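Long-range contacts in ribonucleoside-diphosphate reductase (Pseudomonas aeruginosa, PDB 5IM3), which probably catalyses the reduction of ribonucleoside diphosphates to their deoxy forms for DNA synthesis, under allosteric control by nucleotides such as dATP: residues R811-R816 with Q842-L847; L818-M823 with I837-Q842; Y789-V794 with Y848-E853; I674-D679 with R857-A862. All coordinates share one frame; numbering follows the deposited sequence.

The four contacts lie in the barrel domain, away from the nucleotide sites, three within residues 789-853 and the fourth joining 857-862 to the loop 674-679. Contact 1 is the most buried: two helices meet through leucines, with a salt bridge at the exposed end. Contact 2 shares Gln842 with it and lies farther from the centre of the chain, against the second subunit; there a single arginine is gripped by a helix-capping aspartate. Contact 3, nearest the chain centre, joins two loops through an asparagine side chain and water. Contact 4 has no hydrogen bond across it and relies on ring faces and edges. Helix 842-847 leads directly into the loop of contact 3, and its Leu847 packs against contact 4.

Contact 1. Residues R811-R816 with Q842-L847; sequences RDLKAR and QDLKDL
Arg816, following helix 807-815, reaches across to Asp843 and Leu844. Its CB points toward helix 842-847; CG turns beside the backbone N and passes Leu844 CD2 at 4.0 Å. A bend at chi2 (-71°) then swings the chain along the leucine. CZ lies 3.8 Å from Leu844 CD1, and CD2 covers one guanidinium face toward its rim. At the tip, NH2 forms a salt bridge with Asp843 OD2, the two flat groups only 13° apart; the modelled length of 2.5 Å is doubtfully short. A long, flexible arginine suits this solvent-exposed place, whereas leucine suits the interior: Leu844 CD2 meets Leu813 CD2 at 4.1 Å. Also buried, Asp812 OD2 lies against Leu847 CD2; OD2 is hydrogen-bonded to Tyr848 OH and OD1 to His673 NE2. This is an antiparallel helix pair, the axes 178° apart in direction and widely spaced at 11.6 Å, bridged by side chains with an ion pair at the solvent edge.

Contact 2. Residues L818-M823 with I837-Q842; sequences LWDPVM and IERIPQ
Arg839 and Asp820 approach from opposite directions and set their flat groups nearly in one plane, 23° apart. NH2 of Arg839 gives the main bond of this salt bridge, 2.8 Å to the syn lone pair of Asp820 OD2, although the oxygen is tilted out of the guanidinium plane. Asp820 OD1 receives only weak bonds from NH1 and NH2 of the same arginine. Its stronger task is at the helix: Asp820 is the N-cap of helix 821-829, and Met823 N meets OD1 at 3.1 Å, nearly along the C-O axis. Aspartate suits this place because one short carboxylate can cap a backbone N-H and pair with a cation, and the N-terminal end of the helix would probably stabilise its negative charge. Arg839 itself belongs to the type I beta turn from Ile837 to Ile840, which presents the side chain toward the cap. Three apolar side chains also touch the arginine. Met823 slides past in the opposite direction; bends at chi2 and chi3 curl its CE over one guanidinium face, 3.7 Å from Arg839 NH1. Val822 crosses the arginine at about a right angle. Leu818 runs antiparallel to it, with CD1 3.7 Å from Pro841 CD. On the buried side, Ile837 CD1 crosses Met823 at SD (3.6 Å) and Ile840 CG1 meets CE (3.8 Å). Asp47 of the second subunit packs against Arg839.

Contact 3. Residues Y789-V794 with Y848-E853; sequences YQNLYV and YATAFE
Asn791 ND2 donates to the backbone carbonyl of Tyr848, where the chain leaves helix 842-847. At 3.0 Å and 161° the bond is nearly straight; the oxygen lies in the amide plane of Asn791, and the donor meets it in the carbonyl plane, on a lone pair. The Asn791 side chain crosses that of Tyr848 at about a right angle, and OD1 lies at the edge of the tyrosine ring, the amide and ring planes 70° apart. A water accepts from Asn791 N at 3.0 Å and has a weak link to Thr850 OG1. Ala851 CB rests 4.0 Å from Tyr789 CA, its small methyl suiting the close approach of the two backbones. Although its CB points away from the loop 848-853, Tyr789 brings its ring beside Phe852, because CG is anti to the backbone N (chi1 -170°). The two side chains run the same way, with Phe852 CE2 3.8 Å from Tyr789 CE1, and Tyr789 OH lies at the edge of the phenylalanine ring.

In the next shell, Gly832 O takes a bond from ND2 and Asn806 ND2 gives one to OD1, which fixes the rotation of the Asn791 amide. Tyr670 stacks on the Tyr848 ring. Asn791 and Asn806 also pair through their backbones, just before and after strands 792-795 and 802-805: a buried asparagine at the base of a beta hairpin.

Contact 4. Residues I674-D679 with R857-A862; sequences IPYGSD and RWIVEA
Ser678, whose backbone lies over the indole of Trp858, turns its hydroxyl back into its own loop. OG donates to Pro675 O at 2.6 Å and accepts a weak bond from Ala681 N. Serine suits this place as the N-cap of helix 679-707. Gly677 is the centre of an inverse gamma turn and presents its CA to the tryptophan. That carbon stands 3.4 Å from the centroid of the five-membered ring, 8° off the normal, a CH-pi contact made possible by the absence of a side chain. Ser678 N lies over the same face toward the rim, while Arg857 NH1 lies over the opposite face toward its rim, and its NH2 pairs with Glu855. Asp679 OD1 comes to the indole edge, 3.3 Å from Trp858 CZ3, where the C-H rim is probably slightly positive.

A second CH-pi contact runs the other way, from helix to loop: Ile859 CD1 sits over the centre of the Tyr676 ring, 3.9 Å from the centroid, and Ala862 CB meets the edge of that ring. Tyr676 OH bonds to Ile785 O, which helps hold the ring in place. With no hydrogen bond crossing between the segments, the attachment probably rests mainly on dispersion and weak electrostatics at ring faces and edges, and so depends on shape more than on bond direction.

Contact 1. Residues R811-R816 with Q842-L847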
loop_
_atom_site.group_PDB
_atom_site.type_symbol
_atom_site.label_atom_id
_atom_site.label_comp_id
_atom_site.label_asym_id
_atom_site.label_seq_id
_atom_site.Cartn_x
_atom_site.Cartn_y
_atom_site.Cartn_z
ATOM N N ARG A 811 4.943 4.647 45.726
ATOM C CA ARG A 811 5.642 5.150 46.905
ATOM C C ARG A 811 6.217 6.540 46.651
ATOM O O ARG A 811 6.157 7.413 47.525
ATOM C CB ARG A 811 6.746 4.172 47.312
ATOM C CG ARG A 811 7.395 4.484 48.652
ATOM C CD ARG A 811 8.208 3.304 49.162
ATOM N NE ARG A 811 9.336 2.982 48.288
ATOM C CZ ARG A 811 10.549 3.518 48.395
ATOM N NH1 ARG A 811 10.810 4.415 49.338
ATOM N NH2 ARG A 811 11.508 3.160 47.552
ATOM N N ASP A 812 6.766 6.769 45.456
ATOM C CA ASP A 812 7.301 8.089 45.131
ATOM C C ASP A 812 6.183 9.107 44.951
ATOM O O ASP A 812 6.327 10.268 45.349
ATOM C CB ASP A 812 8.163 8.018 43.869
ATOM C CG ASP A 812 9.592 7.586 44.154
ATOM O OD1 ASP A 812 10.114 7.914 45.239
ATOM O OD2 ASP A 812 10.196 6.925 43.284
ATOM N N LEU A 813 5.064 8.697 44.347
ATOM C CA LEU A 813 3.938 9.607 44.170
ATOM C C LEU A 813 3.329 10.026 45.498
ATOM O O LEU A 813 2.716 11.097 45.573
ATOM C CB LEU A 813 2.866 8.964 43.289
ATOM C CG LEU A 813 3.266 8.700 41.834
ATOM C CD1 LEU A 813 2.183 7.913 41.106
ATOM C CD2 LEU A 813 3.555 10.011 41.114
ATOM N N LYS A 814 3.483 9.214 46.545
ATOM C CA LYS A 814 3.017 9.623 47.865
ATOM C C LYS A 814 3.868 10.761 48.412
ATOM O O LYS A 814 3.340 11.753 48.927
ATOM C CB LYS A 814 3.042 8.434 48.821
ATOM C CG LYS A 814 1.990 7.390 48.533
ATOM C CD LYS A 814 2.114 6.246 49.512
ATOM C CE LYS A 814 0.895 5.357 49.491
ATOM N NZ LYS A 814 0.917 4.413 50.638
ATOM N N ALA A 815 5.193 10.634 48.308
ATOM C CA ALA A 815 6.081 11.688 48.787
ATOM C C ALA A 815 5.750 13.026 48.139
ATOM O O ALA A 815 5.735 14.063 48.812
ATOM C CB ALA A 815 7.536 11.306 48.514
ATOM N N ARG A 816 5.480 13.025 46.833
ATOM C CA ARG A 816 5.078 14.239 46.137
ATOM C C ARG A 816 3.655 14.668 46.471
ATOM O O ARG A 816 3.249 15.766 46.073
ATOM C CB ARG A 816 5.197 14.040 44.624
ATOM C CG ARG A 816 6.573 13.608 44.141
ATOM C CD ARG A 816 7.592 14.727 44.263
ATOM N NE ARG A 816 8.788 14.453 43.473
ATOM C CZ ARG A 816 9.772 13.647 43.859
ATOM N NH1 ARG A 816 9.707 13.028 45.030
ATOM N NH2 ARG A 816 10.821 13.453 43.069
ATOM N N GLN A 842 9.255 15.963 36.044
ATOM C CA GLN A 842 10.065 15.337 35.006
ATOM C C GLN A 842 11.041 14.319 35.581
ATOM O O GLN A 842 11.397 13.354 34.895
ATOM C CB GLN A 842 10.819 16.406 34.211
ATOM C CG GLN A 842 11.452 15.891 32.923
ATOM C CD GLN A 842 10.426 15.387 31.924
ATOM O OE1 GLN A 842 9.333 15.941 31.807
ATOM N NE2 GLN A 842 10.775 14.327 31.202
ATOM N N ASP A 843 11.485 14.508 36.827
ATOM C CA ASP A 843 12.405 13.545 37.427
ATOM C C ASP A 843 11.749 12.181 37.602
ATOM O O ASP A 843 12.429 11.150 37.515
ATOM C CB ASP A 843 12.913 14.062 38.772
ATOM C CG ASP A 843 11.815 14.157 39.810
ATOM O OD1 ASP A 843 10.730 14.681 39.480
ATOM O OD2 ASP A 843 12.036 13.701 40.952
ATOM N N LEU A 844 10.438 12.150 37.851
ATOM C CA LEU A 844 9.729 10.879 37.964
ATOM C C LEU A 844 9.305 10.336 36.607
ATOM O O LEU A 844 9.217 9.117 36.438
ATOM C CB LEU A 844 8.506 11.035 38.872
ATOM C CG LEU A 844 8.710 10.647 40.340
ATOM C CD1 LEU A 844 9.995 11.242 40.897
ATOM C CD2 LEU A 844 7.512 11.090 41.178
ATOM N N LYS A 845 9.032 11.210 35.635
ATOM C CA LYS A 845 8.769 10.733 34.282
ATOM C C LYS A 845 9.963 9.954 33.743
ATOM O O LYS A 845 9.796 8.958 33.029
ATOM C CB LYS A 845 8.436 11.906 33.359
ATOM C CG LYS A 845 7.051 12.507 33.564
ATOM C CD LYS A 845 6.723 13.498 32.457
ATOM C CE LYS A 845 5.264 13.909 32.483
ATOM N NZ LYS A 845 4.936 14.713 33.689
ATOM N N ASP A 846 11.179 10.391 34.083
ATOM C CA ASP A 846 12.383 9.697 33.639
ATOM C C ASP A 846 12.633 8.435 34.457
ATOM O O ASP A 846 12.978 7.386 33.901
ATOM C CB ASP A 846 13.589 10.633 33.734
ATOM C CG ASP A 846 13.446 11.857 32.850
ATOM O OD1 ASP A 846 12.763 11.756 31.808
ATOM O OD2 ASP A 846 14.015 12.916 33.193
ATOM N N LEU A 847 12.459 8.518 35.779
ATOM C CA LEU A 847 12.768 7.384 36.642
ATOM C C LEU A 847 11.831 6.213 36.391
ATOM O O LEU A 847 12.237 5.056 36.548
ATOM C CB LEU A 847 12.696 7.811 38.108
ATOM C CG LEU A 847 12.889 6.696 39.141
ATOM C CD1 LEU A 847 14.266 6.070 39.010
ATOM C CD2 LEU A 847 12.669 7.243 40.543
#

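Contact 2. Residues L818-M823 with I837-Q842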
loop_
_atom_site.group_PDB
_atom_site.type_symbol
_atom_site.label_atom_id
_atom_site.label_comp_id
_atom_site.label_asym_id
_atom_site.label_seq_id
_atom_site.Cartn_x
_atom_site.Cartn_y
_atom_site.Cartn_z
ATOM N N LEU A 818 1.102 13.124 45.193
ATOM C CA LEU A 818 0.441 12.948 43.905
ATOM C C LEU A 818 -0.229 11.583 43.770
ATOM O O LEU A 818 -0.493 11.138 42.648
ATOM C CB LEU A 818 1.444 13.146 42.765
ATOM C CG LEU A 818 2.081 14.531 42.610
ATOM C CD1 LEU A 818 3.207 14.480 41.581
ATOM C CD2 LEU A 818 1.044 15.571 42.213
ATOM N N TRP A 819 -0.507 10.907 44.882
ATOM C CA TRP A 819 -1.189 9.616 44.862
ATOM C C TRP A 819 -2.631 9.828 45.309
ATOM O O TRP A 819 -2.898 10.048 46.496
ATOM C CB TRP A 819 -0.474 8.604 45.754
ATOM C CG TRP A 819 -1.061 7.220 45.678
ATOM C CD1 TRP A 819 -1.647 6.524 46.695
ATOM C CD2 TRP A 819 -1.127 6.370 44.521
ATOM N NE1 TRP A 819 -2.067 5.294 46.248
ATOM C CE2 TRP A 819 -1.761 5.176 44.918
ATOM C CE3 TRP A 819 -0.708 6.503 43.193
ATOM C CZ2 TRP A 819 -1.986 4.121 44.034
ATOM C CZ3 TRP A 819 -0.934 5.451 42.316
ATOM C CH2 TRP A 819 -1.567 4.277 42.742
ATOM N N ASP A 820 -3.557 9.763 44.358
ATOM C CA ASP A 820 -4.965 10.028 44.619
ATOM C C ASP A 820 -5.784 9.342 43.535
ATOM O O ASP A 820 -5.224 8.816 42.563
ATOM C CB ASP A 820 -5.251 11.541 44.661
ATOM C CG ASP A 820 -4.531 12.306 43.571
ATOM O OD1 ASP A 820 -4.548 11.854 42.408
ATOM O OD2 ASP A 820 -3.949 13.365 43.881
ATOM N N PRO A 821 -7.112 9.305 43.682
ATOM C CA PRO A 821 -7.937 8.608 42.680
ATOM C C PRO A 821 -7.726 9.068 41.245
ATOM O O PRO A 821 -7.696 8.220 40.343
ATOM C CB PRO A 821 -9.363 8.891 43.166
ATOM C CG PRO A 821 -9.226 8.990 44.639
ATOM C CD PRO A 821 -7.890 9.642 44.889
ATOM N N VAL A 822 -7.583 10.372 40.994
ATOM C CA VAL A 822 -7.433 10.827 39.612
ATOM C C VAL A 822 -6.131 10.302 39.019
ATOM O O VAL A 822 -6.081 9.918 37.845
ATOM C CB VAL A 822 -7.520 12.364 39.525
ATOM C CG1 VAL A 822 -8.878 12.854 40.012
ATOM C CG2 VAL A 822 -6.403 13.018 40.312
ATOM N N MET A 823 -5.060 10.265 39.818
ATOM C CA MET A 823 -3.801 9.705 39.338
ATOM C C MET A 823 -3.970 8.243 38.949
ATOM O O MET A 823 -3.429 7.797 37.932
ATOM C CB MET A 823 -2.720 9.853 40.410
ATOM C CG MET A 823 -1.373 9.247 40.033
ATOM S SD MET A 823 -0.633 9.988 38.562
ATOM C CE MET A 823 -0.362 11.672 39.119
ATOM N N ILE A 837 1.641 12.798 31.456
ATOM C CA ILE A 837 0.680 13.228 32.467
ATOM C C ILE A 837 1.321 14.397 33.208
ATOM O O ILE A 837 2.387 14.247 33.819
ATOM C CB ILE A 837 0.244 12.097 33.412
ATOM C CG1 ILE A 837 1.247 11.867 34.530
ATOM C CG2 ILE A 837 0.007 10.794 32.638
ATOM C CD1 ILE A 837 0.887 10.635 35.346
ATOM N N GLU A 838 0.676 15.556 33.118
ATOM C CA GLU A 838 1.298 16.825 33.493
ATOM C C GLU A 838 1.722 16.857 34.958
ATOM O O GLU A 838 2.779 17.402 35.291
ATOM C CB GLU A 838 0.334 17.979 33.194
ATOM C CG GLU A 838 -0.955 17.984 34.033
ATOM C CD GLU A 838 -1.793 16.728 33.854
ATOM O OE1 GLU A 838 -1.859 16.218 32.713
ATOM O OE2 GLU A 838 -2.357 16.227 34.851
ATOM N N ARG A 839 0.906 16.295 35.852
ATOM C CA ARG A 839 1.126 16.496 37.280
ATOM C C ARG A 839 2.400 15.836 37.794
ATOM O O ARG A 839 2.912 16.247 38.840
ATOM C CB ARG A 839 -0.075 15.979 38.066
ATOM C CG ARG A 839 -1.304 16.869 37.946
ATOM C CD ARG A 839 -2.517 16.187 38.532
ATOM N NE ARG A 839 -2.340 15.911 39.957
ATOM C CZ ARG A 839 -2.737 14.799 40.569
ATOM N NH1 ARG A 839 -3.332 13.824 39.891
ATOM N NH2 ARG A 839 -2.525 14.653 41.870
ATOM N N ILE A 840 2.924 14.837 37.098
ATOM C CA ILE A 840 4.130 14.151 37.568
ATOM C C ILE A 840 5.354 14.951 37.129
ATOM O O ILE A 840 5.480 15.266 35.935
ATOM C CB ILE A 840 4.182 12.725 37.032
ATOM C CG1 ILE A 840 3.251 11.841 37.869
ATOM C CG2 ILE A 840 5.613 12.170 37.059
ATOM C CD1 ILE A 840 3.389 10.339 37.570
ATOM N N PRO A 841 6.267 15.291 38.037
ATOM C CA PRO A 841 7.450 16.058 37.636
ATOM C C PRO A 841 8.373 15.244 36.742
ATOM O O PRO A 841 8.307 14.015 36.680
ATOM C CB PRO A 841 8.123 16.404 38.969
ATOM C CG PRO A 841 7.645 15.363 39.919
ATOM C CD PRO A 841 6.251 15.024 39.487
ATOM N N GLN A 842 9.255 15.963 36.044
ATOM C CA GLN A 842 10.065 15.337 35.006
ATOM C C GLN A 842 11.041 14.319 35.581
ATOM O O GLN A 842 11.397 13.354 34.895
ATOM C CB GLN A 842 10.819 16.406 34.211
ATOM C CG GLN A 842 11.452 15.891 32.923
ATOM C CD GLN A 842 10.426 15.387 31.924
ATOM O OE1 GLN A 842 9.333 15.941 31.807
ATOM N NE2 GLN A 842 10.775 14.327 31.202
#

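Contact 3. Residues Y789-V794 with Y848-E853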
loop_
_atom_site.group_PDB
_atom_site.type_symbol
_atom_site.label_atom_id
_atom_site.label_comp_id
_atom_site.label_asym_id
_atom_site.label_seq_id
_atom_site.Cartn_x
_atom_site.Cartn_y
_atom_site.Cartn_z
ATOM N N TYR A 789 8.667 -3.498 32.105
ATOM C CA TYR A 789 7.936 -3.559 30.843
ATOM C C TYR A 789 6.717 -2.641 30.870
ATOM O O TYR A 789 6.395 -1.999 29.863
ATOM C CB TYR A 789 7.525 -5.000 30.538
ATOM C CG TYR A 789 6.972 -5.181 29.143
ATOM C CD1 TYR A 789 7.815 -5.191 28.039
ATOM C CD2 TYR A 789 5.610 -5.336 28.928
ATOM C CE1 TYR A 789 7.319 -5.353 26.761
ATOM C CE2 TYR A 789 5.103 -5.500 27.653
ATOM C CZ TYR A 789 5.964 -5.507 26.572
ATOM O OH TYR A 789 5.473 -5.666 25.295
ATOM N N GLN A 790 6.030 -2.561 32.008
ATOM C CA GLN A 790 4.945 -1.604 32.174
ATOM C C GLN A 790 4.664 -1.435 33.660
ATOM O O GLN A 790 4.624 -2.417 34.405
ATOM C CB GLN A 790 3.681 -2.049 31.432
ATOM C CG GLN A 790 3.266 -3.479 31.711
ATOM C CD GLN A 790 2.089 -3.916 30.863
ATOM O OE1 GLN A 790 1.461 -3.103 30.182
ATOM N NE2 GLN A 790 1.788 -5.210 30.894
ATOM N N ASN A 791 4.477 -0.182 34.080
ATOM C CA ASN A 791 4.222 0.136 35.480
ATOM C C ASN A 791 2.849 -0.319 35.955
ATOM O O ASN A 791 2.546 -0.166 37.141
ATOM C CB ASN A 791 4.364 1.642 35.703
ATOM C CG ASN A 791 5.758 2.149 35.389
ATOM O OD1 ASN A 791 6.755 1.563 35.814
ATOM N ND2 ASN A 791 5.837 3.238 34.632
ATOM N N LEU A 792 2.021 -0.874 35.073
ATOM C CA LEU A 792 0.679 -1.301 35.434
ATOM C C LEU A 792 0.297 -2.499 34.576
ATOM O O LEU A 792 0.557 -2.511 33.371
ATOM C CB LEU A 792 -0.323 -0.155 35.243
ATOM C CG LEU A 792 -1.800 -0.379 35.573
ATOM C CD1 LEU A 792 -2.439 0.946 35.974
ATOM C CD2 LEU A 792 -2.552 -0.984 34.393
ATOM N N TYR A 793 -0.312 -3.504 35.202
ATOM C CA TYR A 793 -0.861 -4.637 34.474
ATOM C C TYR A 793 -2.152 -5.070 35.152
ATOM O O TYR A 793 -2.347 -4.849 36.349
ATOM C CB TYR A 793 0.130 -5.813 34.385
ATOM C CG TYR A 793 0.457 -6.481 35.701
ATOM C CD1 TYR A 793 -0.307 -7.541 36.174
ATOM C CD2 TYR A 793 1.544 -6.068 36.461
ATOM C CE1 TYR A 793 -0.006 -8.163 37.374
ATOM C CE2 TYR A 793 1.853 -6.684 37.664
ATOM C CZ TYR A 793 1.074 -7.732 38.116
ATOM O OH TYR A 793 1.369 -8.355 39.312
ATOM N N VAL A 794 -3.034 -5.684 34.367
ATOM C CA VAL A 794 -4.391 -5.978 34.813
ATOM C C VAL A 794 -4.634 -7.482 34.816
ATOM O O VAL A 794 -5.277 -8.021 33.908
ATOM C CB VAL A 794 -5.422 -5.249 33.928
ATOM C CG1 VAL A 794 -5.415 -3.769 34.243
ATOM C CG2 VAL A 794 -5.124 -5.459 32.448
ATOM N N TYR A 848 10.586 6.482 36.012
ATOM C CA TYR A 848 9.602 5.442 35.756
ATOM C C TYR A 848 9.273 5.326 34.275
ATOM O O TYR A 848 8.178 4.914 33.896
ATOM C CB TYR A 848 8.359 5.677 36.604
ATOM C CG TYR A 848 8.682 5.399 38.046
ATOM C CD1 TYR A 848 8.597 4.119 38.553
ATOM C CD2 TYR A 848 9.135 6.402 38.881
ATOM C CE1 TYR A 848 8.919 3.849 39.859
ATOM C CE2 TYR A 848 9.458 6.142 40.188
ATOM C CZ TYR A 848 9.352 4.863 40.675
ATOM O OH TYR A 848 9.673 4.593 41.984
ATOM N N ALA A 849 10.244 5.659 33.432
ATOM C CA ALA A 849 10.132 5.337 32.026
ATOM C C ALA A 849 10.072 3.826 31.869
ATOM O O ALA A 849 10.710 3.078 32.610
ATOM C CB ALA A 849 11.313 5.912 31.252
ATOM N N THR A 850 9.267 3.382 30.915
ATOM C CA THR A 850 9.037 1.973 30.660
ATOM C C THR A 850 10.034 1.451 29.617
ATOM O O THR A 850 10.816 2.206 29.037
ATOM C CB THR A 850 7.559 1.798 30.286
ATOM O OG1 THR A 850 6.830 1.390 31.450
ATOM C CG2 THR A 850 7.339 0.802 29.163
ATOM N N ALA A 851 10.039 0.133 29.405
ATOM C CA ALA A 851 11.014 -0.488 28.514
ATOM C C ALA A 851 10.998 0.118 27.113
ATOM O O ALA A 851 12.052 0.307 26.500
ATOM C CB ALA A 851 10.755 -1.990 28.441
ATOM N N PHE A 852 9.810 0.414 26.577
ATOM C CA PHE A 852 9.725 0.930 25.215
ATOM C C PHE A 852 9.926 2.437 25.123
ATOM O O PHE A 852 9.974 2.965 24.008
ATOM C CB PHE A 852 8.380 0.561 24.587
ATOM C CG PHE A 852 8.398 -0.762 23.886
ATOM C CD1 PHE A 852 9.166 -0.940 22.748
ATOM C CD2 PHE A 852 7.652 -1.827 24.359
ATOM C CE1 PHE A 852 9.195 -2.150 22.097
ATOM C CE2 PHE A 852 7.675 -3.044 23.709
ATOM C CZ PHE A 852 8.449 -3.207 22.578
ATOM N N GLU A 853 10.048 3.139 26.250
ATOM C CA GLU A 853 10.362 4.565 26.234
ATOM C C GLU A 853 11.703 4.845 26.906
ATOM O O GLU A 853 11.962 5.974 27.325
ATOM C CB GLU A 853 9.234 5.384 26.874
ATOM C CG GLU A 853 8.513 4.721 28.041
ATOM C CD GLU A 853 7.100 5.225 28.245
ATOM O OE1 GLU A 853 6.432 5.570 27.246
ATOM O OE2 GLU A 853 6.647 5.254 29.404
HETATM O O HOH W 1 9.160 2.070 35.342
HETATM O O HOH W 2 3.344 1.286 31.727
#

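Contact 4. Residues I674-D679 with R857-A862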
loop_
_atom_site.group_PDB
_atom_site.type_symbol
_atom_site.label_atom_id
_atom_site.label_comp_id
_atom_site.label_asym_id
_atom_site.label_seq_id
_atom_site.Cartn_x
_atom_site.Cartn_y
_atom_site.Cartn_z
ATOM N N ILE A 674 17.630 6.478 40.415
ATOM C CA ILE A 674 18.400 6.570 39.178
ATOM C C ILE A 674 17.495 6.125 38.034
ATOM O O ILE A 674 17.007 4.985 38.059
ATOM C CB ILE A 674 19.669 5.707 39.227
ATOM C CG1 ILE A 674 20.567 6.126 40.394
ATOM C CG2 ILE A 674 20.424 5.815 37.903
ATOM C CD1 ILE A 674 21.802 5.249 40.553
ATOM N N PRO A 675 17.242 6.967 37.031
ATOM C CA PRO A 675 16.523 6.484 35.848
ATOM C C PRO A 675 17.413 5.572 35.025
ATOM O O PRO A 675 18.626 5.778 34.932
ATOM C CB PRO A 675 16.172 7.770 35.090
ATOM C CG PRO A 675 17.198 8.755 35.525
ATOM C CD PRO A 675 17.530 8.411 36.950
ATOM N N TYR A 676 16.803 4.546 34.431
ATOM C CA TYR A 676 17.592 3.598 33.657
ATOM C C TYR A 676 18.298 4.288 32.498
ATOM O O TYR A 676 19.411 3.900 32.130
ATOM C CB TYR A 676 16.705 2.458 33.151
ATOM C CG TYR A 676 17.412 1.116 33.073
ATOM C CD1 TYR A 676 18.782 1.037 32.860
ATOM C CD2 TYR A 676 16.707 -0.072 33.222
ATOM C CE1 TYR A 676 19.429 -0.183 32.793
ATOM C CE2 TYR A 676 17.344 -1.299 33.155
ATOM C CZ TYR A 676 18.706 -1.347 32.940
ATOM O OH TYR A 676 19.354 -2.557 32.871
ATOM N N GLY A 677 17.686 5.323 31.929
ATOM C CA GLY A 677 18.300 6.054 30.839
ATOM C C GLY A 677 19.153 7.218 31.304
ATOM O O GLY A 677 18.795 8.380 31.093
ATOM N N SER A 678 20.292 6.918 31.925
ATOM C CA SER A 678 21.158 7.959 32.462
ATOM C C SER A 678 22.560 7.401 32.634
ATOM O O SER A 678 22.761 6.185 32.717
ATOM C CB SER A 678 20.633 8.489 33.800
ATOM O OG SER A 678 20.644 7.467 34.784
ATOM N N ASP A 679 23.534 8.314 32.685
ATOM C CA ASP A 679 24.905 7.914 32.973
ATOM C C ASP A 679 25.023 7.309 34.365
ATOM O O ASP A 679 25.914 6.487 34.612
ATOM C CB ASP A 679 25.842 9.116 32.832
ATOM C CG ASP A 679 25.977 9.587 31.395
ATOM O OD1 ASP A 679 25.182 9.137 30.544
ATOM O OD2 ASP A 679 26.876 10.411 31.119
ATOM N N ARG A 857 20.098 2.439 23.459
ATOM C CA ARG A 857 21.524 2.629 23.713
ATOM C C ARG A 857 21.862 2.529 25.197
ATOM O O ARG A 857 22.967 2.104 25.550
ATOM C CB ARG A 857 21.981 3.977 23.152
ATOM C CG ARG A 857 21.137 5.167 23.582
ATOM C CD ARG A 857 21.666 6.449 22.959
ATOM N NE ARG A 857 20.752 7.577 23.133
ATOM C CZ ARG A 857 20.852 8.496 24.091
ATOM N NH1 ARG A 857 21.833 8.445 24.984
ATOM N NH2 ARG A 857 19.966 9.480 24.155
ATOM N N TRP A 858 20.940 2.921 26.081
ATOM C CA TRP A 858 21.201 2.787 27.512
ATOM C C TRP A 858 21.296 1.322 27.920
ATOM O O TRP A 858 22.164 0.948 28.716
ATOM C CB TRP A 858 20.112 3.492 28.320
ATOM C CG TRP A 858 20.019 4.961 28.067
ATOM C CD1 TRP A 858 19.024 5.614 27.402
ATOM C CD2 TRP A 858 20.951 5.970 28.484
ATOM N NE1 TRP A 858 19.281 6.962 27.372
ATOM C CE2 TRP A 858 20.458 7.206 28.028
ATOM C CE3 TRP A 858 22.156 5.944 29.193
ATOM C CZ2 TRP A 858 21.125 8.408 28.260
ATOM C CZ3 TRP A 858 22.819 7.139 29.419
ATOM C CH2 TRP A 858 22.300 8.354 28.956
ATOM N N ILE A 859 20.411 0.478 27.384
ATOM C CA ILE A 859 20.404 -0.936 27.747
ATOM C C ILE A 859 21.651 -1.630 27.213
ATOM O O ILE A 859 22.206 -2.525 27.863
ATOM C CB ILE A 859 19.118 -1.608 27.229
ATOM C CG1 ILE A 859 17.878 -0.816 27.658
ATOM C CG2 ILE A 859 19.018 -3.042 27.730
ATOM C CD1 ILE A 859 17.743 -0.638 29.150
ATOM N N VAL A 860 22.104 -1.241 26.020
ATOM C CA VAL A 860 23.294 -1.853 25.437
ATOM C C VAL A 860 24.540 -1.430 26.204
ATOM O O VAL A 860 25.374 -2.265 26.572
ATOM C CB VAL A 860 23.399 -1.491 23.945
ATOM C CG1 VAL A 860 24.730 -1.958 23.367
ATOM C CG2 VAL A 860 22.238 -2.098 23.174
ATOM N N GLU A 861 24.693 -0.123 26.443
ATOM C CA GLU A 861 25.877 0.369 27.141
ATOM C C GLU A 861 25.963 -0.198 28.552
ATOM O O GLU A 861 27.056 -0.512 29.038
ATOM C CB GLU A 861 25.870 1.896 27.182
ATOM C CG GLU A 861 26.680 2.550 26.076
ATOM C CD GLU A 861 28.165 2.267 26.200
ATOM O OE1 GLU A 861 28.601 1.839 27.292
ATOM O OE2 GLU A 861 28.893 2.466 25.205
ATOM N N ALA A 862 24.821 -0.325 29.228
ATOM C CA ALA A 862 24.810 -0.935 30.552
ATOM C C ALA A 862 25.263 -2.386 30.480
ATOM O O ALA A 862 26.104 -2.830 31.270
ATOM C CB ALA A 862 23.412 -0.839 31.159
#